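Local coordinates for type 4 fimbrial biogenesis protein PilY1 (Pseudomonas aeruginosa, PDB 3HX6) that primes type IV pilus assembly, supports twitching motility and adhesion to host cells, and binds calcium, whose binding and release seem to regulate pilus retraction, at residues Ser333-Pro338 with Leu483-Gly488; Ile456-Leu461 with Thr491-Phe496. The protein carries 3 engineered substitutions. All blocks are in the same frame, centred on the assembly; numbering follows the deposited sequence.

Interaction 1 (Ser333-Pro338 with Leu483-Gly488)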
loop_
_atom_site.group_PDB
_atom_site.type_symbol
_atom_site.label_atom_id
_atom_site.label_comp_id
_atom_site.label_asym_id
_atom_site.label_seq_id
_atom_site.Cartn_x
_atom_site.Cartn_y
_atom_site.Cartn_z
ATOM N N SER A 333 17.679 15.101 7.051
ATOM C CA SER A 333 17.139 14.250 5.994
ATOM C C SER A 333 18.104 14.472 4.844
ATOM O O SER A 333 18.663 15.556 4.715
ATOM C CB SER A 333 15.725 14.678 5.582
ATOM O OG SER A 333 14.766 14.160 6.478
ATOM N N LEU A 334 18.306 13.456 4.016
ATOM C CA LEU A 334 19.246 13.571 2.906
ATOM C C LEU A 334 18.594 13.342 1.555
ATOM O O LEU A 334 17.793 12.422 1.394
ATOM C CB LEU A 334 20.384 12.561 3.088
ATOM C CG LEU A 334 21.124 12.612 4.428
ATOM C CD1 LEU A 334 22.069 11.426 4.533
ATOM C CD2 LEU A 334 21.883 13.914 4.553
ATOM N N VAL A 335 18.938 14.186 0.586
ATOM C CA VAL A 335 18.403 14.049 -0.765
ATOM C C VAL A 335 19.582 14.177 -1.725
ATOM O O VAL A 335 20.395 15.091 -1.589
ATOM C CB VAL A 335 17.357 15.153 -1.088
ATOM C CG1 VAL A 335 16.799 14.947 -2.480
ATOM C CG2 VAL A 335 16.220 15.123 -0.069
ATOM N N ARG A 336 19.691 13.257 -2.681
ATOM C CA ARG A 336 20.788 13.320 -3.641
ATOM C C ARG A 336 20.725 14.649 -4.392
ATOM O O ARG A 336 19.660 15.068 -4.843
ATOM C CB ARG A 336 20.701 12.167 -4.649
ATOM C CG ARG A 336 21.974 12.009 -5.481
ATOM C CD ARG A 336 21.792 11.029 -6.637
ATOM N NE ARG A 336 21.614 9.646 -6.203
ATOM C CZ ARG A 336 22.589 8.865 -5.747
ATOM N NH1 ARG A 336 23.831 9.322 -5.656
ATOM N NH2 ARG A 336 22.320 7.618 -5.389
ATOM N N HIS A 337 21.863 15.317 -4.518
ATOM C CA HIS A 337 21.898 16.587 -5.229
ATOM C C HIS A 337 21.470 16.381 -6.690
ATOM O O HIS A 337 21.707 15.323 -7.272
ATOM C CB HIS A 337 23.307 17.166 -5.156
ATOM C CG HIS A 337 23.404 18.582 -5.624
ATOM N ND1 HIS A 337 23.491 18.922 -6.957
ATOM C CD2 HIS A 337 23.410 19.747 -4.936
ATOM C CE1 HIS A 337 23.551 20.236 -7.068
ATOM N NE2 HIS A 337 23.504 20.762 -5.857
ATOM N N PRO A 338 20.808 17.384 -7.290
ATOM C CA PRO A 338 20.353 17.292 -8.684
ATOM C C PRO A 338 21.440 16.909 -9.689
ATOM O O PRO A 338 21.156 16.262 -10.693
ATOM C CB PRO A 338 19.792 18.684 -8.957
ATOM C CG PRO A 338 19.245 19.080 -7.626
ATOM C CD PRO A 338 20.325 18.628 -6.666
ATOM N N LEU A 483 7.997 20.637 0.824
ATOM C CA LEU A 483 8.845 21.557 0.070
ATOM C C LEU A 483 9.759 20.872 -0.932
ATOM O O LEU A 483 9.977 19.663 -0.869
ATOM C CB LEU A 483 9.707 22.391 1.039
ATOM C CG LEU A 483 8.958 23.249 2.068
ATOM C CD1 LEU A 483 9.919 23.787 3.107
ATOM C CD2 LEU A 483 8.237 24.391 1.367
ATOM N N ASP A 484 10.284 21.662 -1.862
ATOM C CA ASP A 484 11.214 21.157 -2.860
ATOM C C ASP A 484 12.553 21.029 -2.145
ATOM O O ASP A 484 13.133 22.025 -1.721
ATOM C CB ASP A 484 11.322 22.141 -4.028
ATOM C CG ASP A 484 12.432 21.787 -5.000
ATOM O OD1 ASP A 484 12.928 20.638 -4.984
ATOM O OD2 ASP A 484 12.801 22.674 -5.798
ATOM N N PRO A 485 13.052 19.796 -1.985
ATOM C CA PRO A 485 14.334 19.596 -1.302
ATOM C C PRO A 485 15.522 20.257 -1.989
ATOM O O PRO A 485 16.518 20.570 -1.338
ATOM C CB PRO A 485 14.468 18.077 -1.256
ATOM C CG PRO A 485 13.761 17.643 -2.514
ATOM C CD PRO A 485 12.523 18.520 -2.500
ATOM N N TYR A 486 15.408 20.467 -3.297
ATOM C CA TYR A 486 16.475 21.067 -4.089
ATOM C C TYR A 486 16.563 22.579 -3.962
ATOM O O TYR A 486 17.556 23.178 -4.378
ATOM C CB TYR A 486 16.283 20.726 -5.569
ATOM C CG TYR A 486 16.063 19.256 -5.845
ATOM C CD1 TYR A 486 15.042 18.835 -6.697
ATOM C CD2 TYR A 486 16.887 18.289 -5.273
ATOM C CE1 TYR A 486 14.848 17.484 -6.973
ATOM C CE2 TYR A 486 16.705 16.938 -5.541
ATOM C CZ TYR A 486 15.688 16.540 -6.392
ATOM O OH TYR A 486 15.519 15.204 -6.670
ATOM N N THR A 487 15.538 23.202 -3.395
ATOM C CA THR A 487 15.541 24.648 -3.283
ATOM C C THR A 487 15.007 25.190 -1.958
ATOM O O THR A 487 15.233 26.353 -1.625
ATOM C CB THR A 487 14.708 25.257 -4.430
ATOM O OG1 THR A 487 14.961 26.662 -4.515
ATOM C CG2 THR A 487 13.233 25.041 -4.175
ATOM N N GLY A 488 14.303 24.348 -1.210
ATOM C CA GLY A 488 13.722 24.780 0.051
ATOM C C GLY A 488 12.442 25.571 -0.176
ATOM O O GLY A 488 11.793 26.015 0.769
HETATM O O HOH W 1 17.678 13.812 -6.110
#
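Pro338 places CG over one face of the Tyr486 ring, toward its rim, 3.4 Å from CD2 of the tyrosine. Here, in the C-terminal domain of PilY1, the end of strand 333-336, part of the beta-propeller domain and outermost in its mixed sheet, meets the loop that follows strand 477-483. The opposite face of the phenol carries Pro485, whose CG stands 4.1 Å above the ring plane over its centre, so the aromatic ring has a proline on each face, one from each segment. Val335 packs against both residues of the loop. Its CG2 lies 3.6 Å from Pro485 CB, while CG1, anti to the backbone N (chi1 -178°), reaches the CE2 corner of the tyrosine ring.

The loop is bent by an Asx turn: Asp484 OD1 accepts from Tyr486 N at 3.0 Å, from above the carboxylate plane. Asp484 O takes two further backbone donors, Thr487 N and Gly488 N. Beyond the pair, Pro485 O is bound by Trp434 NE1 and the proline side chain rests on Ile346 of strand 343-348, which tucks the turn against the sheet.

Polar contact across the segments is made through a water, which donates to Arg336 O at 2.7 Å and lies 2.6 Å from Tyr486 OH.

Interaction 2 (Ile456-Leu461 with Thr491-Phe496)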
loop_
_atom_site.group_PDB
_atom_site.type_symbol
_atom_site.label_atom_id
_atom_site.label_comp_id
_atom_site.label_asym_id
_atom_site.label_seq_id
_atom_site.Cartn_x
_atom_site.Cartn_y
_atom_site.Cartn_z
ATOM N N ILE A 456 11.045 12.141 0.188
ATOM C CA ILE A 456 10.619 11.107 -0.748
ATOM C C ILE A 456 10.476 11.711 -2.132
ATOM O O ILE A 456 9.914 12.795 -2.287
ATOM C CB ILE A 456 9.268 10.472 -0.308
ATOM C CG1 ILE A 456 8.823 9.422 -1.330
ATOM C CG2 ILE A 456 8.207 11.550 -0.141
ATOM C CD1 ILE A 456 7.598 8.626 -0.905
ATOM N N GLY A 457 10.986 11.009 -3.137
ATOM C CA GLY A 457 10.911 11.521 -4.494
ATOM C C GLY A 457 11.504 12.918 -4.568
ATOM O O GLY A 457 12.642 13.143 -4.158
ATOM N N GLN A 458 10.723 13.869 -5.067
ATOM C CA GLN A 458 11.190 15.245 -5.198
ATOM C C GLN A 458 10.577 16.170 -4.147
ATOM O O GLN A 458 10.314 17.340 -4.421
ATOM C CB GLN A 458 10.867 15.775 -6.601
ATOM C CG GLN A 458 11.430 14.926 -7.738
ATOM C CD GLN A 458 10.947 15.385 -9.109
ATOM O OE1 GLN A 458 11.208 16.517 -9.530
ATOM N NE2 GLN A 458 10.232 14.506 -9.810
ATOM N N VAL A 459 10.351 15.655 -2.945
ATOM C CA VAL A 459 9.779 16.483 -1.889
ATOM C C VAL A 459 10.315 16.131 -0.509
ATOM O O VAL A 459 10.720 14.998 -0.253
ATOM C CB VAL A 459 8.231 16.350 -1.812
ATOM C CG1 VAL A 459 7.618 16.443 -3.188
ATOM C CG2 VAL A 459 7.851 15.042 -1.145
ATOM N N VAL A 460 10.326 17.117 0.377
ATOM C CA VAL A 460 10.736 16.877 1.748
ATOM C C VAL A 460 9.512 17.263 2.563
ATOM O O VAL A 460 8.966 18.354 2.407
ATOM C CB VAL A 460 11.965 17.716 2.162
ATOM C CG1 VAL A 460 11.672 19.202 2.032
ATOM C CG2 VAL A 460 12.362 17.355 3.587
ATOM N N LEU A 461 9.056 16.339 3.395
ATOM C CA LEU A 461 7.878 16.550 4.216
ATOM C C LEU A 461 8.306 16.787 5.654
ATOM O O LEU A 461 9.115 16.044 6.193
ATOM C CB LEU A 461 6.985 15.315 4.124
ATOM C CG LEU A 461 6.547 14.984 2.694
ATOM C CD1 LEU A 461 6.119 13.530 2.606
ATOM C CD2 LEU A 461 5.417 15.921 2.280
ATOM N N THR A 491 7.249 23.609 -4.489
ATOM C CA THR A 491 7.434 22.623 -5.549
ATOM C C THR A 491 6.739 23.153 -6.802
ATOM O O THR A 491 5.882 24.034 -6.708
ATOM C CB THR A 491 6.786 21.286 -5.165
ATOM O OG1 THR A 491 5.476 21.544 -4.642
ATOM C CG2 THR A 491 7.618 20.558 -4.098
ATOM N N SER A 492 7.105 22.627 -7.970
ATOM C CA SER A 492 6.487 23.063 -9.213
ATOM C C SER A 492 5.267 22.191 -9.503
ATOM O O SER A 492 4.596 22.346 -10.520
ATOM C CB SER A 492 7.487 22.978 -10.374
ATOM O OG SER A 492 7.937 21.649 -10.569
ATOM N N PHE A 493 4.983 21.271 -8.592
ATOM C CA PHE A 493 3.842 20.379 -8.728
ATOM C C PHE A 493 3.117 20.399 -7.390
ATOM O O PHE A 493 3.718 20.724 -6.364
ATOM C CB PHE A 493 4.334 18.970 -9.067
ATOM C CG PHE A 493 5.364 18.441 -8.108
ATOM C CD1 PHE A 493 4.979 17.800 -6.936
ATOM C CD2 PHE A 493 6.720 18.608 -8.367
ATOM C CE1 PHE A 493 5.929 17.327 -6.037
ATOM C CE2 PHE A 493 7.679 18.142 -7.477
ATOM C CZ PHE A 493 7.286 17.502 -6.310
ATOM N N THR A 494 1.829 20.076 -7.386
ATOM C CA THR A 494 1.097 20.084 -6.130
ATOM C C THR A 494 1.485 18.837 -5.342
ATOM O O THR A 494 1.555 17.732 -5.886
ATOM C CB THR A 494 -0.445 20.196 -6.363
ATOM O OG1 THR A 494 -1.126 19.072 -5.795
ATOM C CG2 THR A 494 -0.747 20.308 -7.831
ATOM N N VAL A 495 1.773 19.032 -4.059
ATOM C CA VAL A 495 2.211 17.942 -3.200
ATOM C C VAL A 495 1.103 17.265 -2.413
ATOM O O VAL A 495 1.018 16.039 -2.387
ATOM C CB VAL A 495 3.310 18.444 -2.206
ATOM C CG1 VAL A 495 2.851 19.723 -1.529
ATOM C CG2 VAL A 495 3.612 17.378 -1.148
ATOM N N PHE A 496 0.249 18.064 -1.788
ATOM C CA PHE A 496 -0.820 17.527 -0.962
ATOM C C PHE A 496 -2.199 17.482 -1.595
ATOM O O PHE A 496 -2.590 18.383 -2.333
ATOM C CB PHE A 496 -0.947 18.345 0.329
ATOM C CG PHE A 496 0.314 18.426 1.135
ATOM C CD1 PHE A 496 0.781 17.323 1.833
ATOM C CD2 PHE A 496 1.028 19.618 1.207
ATOM C CE1 PHE A 496 1.940 17.400 2.596
ATOM C CE2 PHE A 496 2.192 19.710 1.967
ATOM C CZ PHE A 496 2.648 18.594 2.664
#
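The Phe493 ring has Thr491 CB over the centre of one face, 3.9 Å above the plane, and takes Val459 CG1 and Gln458 O at its edge. The CG1 methyl points into that edge in the ring plane and comes to 3.3 Å from CZ, a tight approach for two carbons. The other aromatic of 491-496, Phe496, carries Val495 CG2 over the centre of one face, while Leu461 CD2 comes at it obliquely, 3.8 Å from CE1. The same leucine methyl also packs against Val495 CG2, so one branch of Leu461 serves both neighbours.

Phe493 CG stands between the backbone N and the carbonyl carbon (chi1 53°), which folds the ring back over Thr491. A short hydrogen bond, Thr491 OG1 to Phe493 O at 2.6 Å, runs nearly in line with the carbonyl (165°) and holds this fold of the loop.

On the other segment, Ile456-Val459 form a type II' turn with Gly457 at its second position, closed by Val459 N to Ile456 O and Ile456 N to Val459 O. It is the tip of the beta hairpin joining strands 454-456 and 459-466. Backbone hydrogen bonds tie Gln458 to Pro553 and Val495 to Asn552, in the C-terminal tail. Strand 459-466 lies in the sheet between 454-456 and 477-483, and the loop runs alongside, with Phe496 resting on Thr480 of strand 477-483.

From the N terminus the chain first lays down strand 333-336, at one end of the order of the mixed sheet, and much later the hairpin at 456-461, at the other end. After strand 477-483 it enters the loop whose start, 483-488, returns to 333-338 and closes interaction 1 across 144 intervening residues. A little further along the same loop, 491-496 reaches back to the hairpin and closes interaction 2 across only 29. The two closures cross rather than nest. They meet directly: Leu483 O probably accepts from Val460 N at 2.9 Å, and Pro485 CD packs against Gln458 O. One loop thereby packs against strand 333-336 at one edge of the sheet and, near the other, against the hairpin turn and strand 459-466.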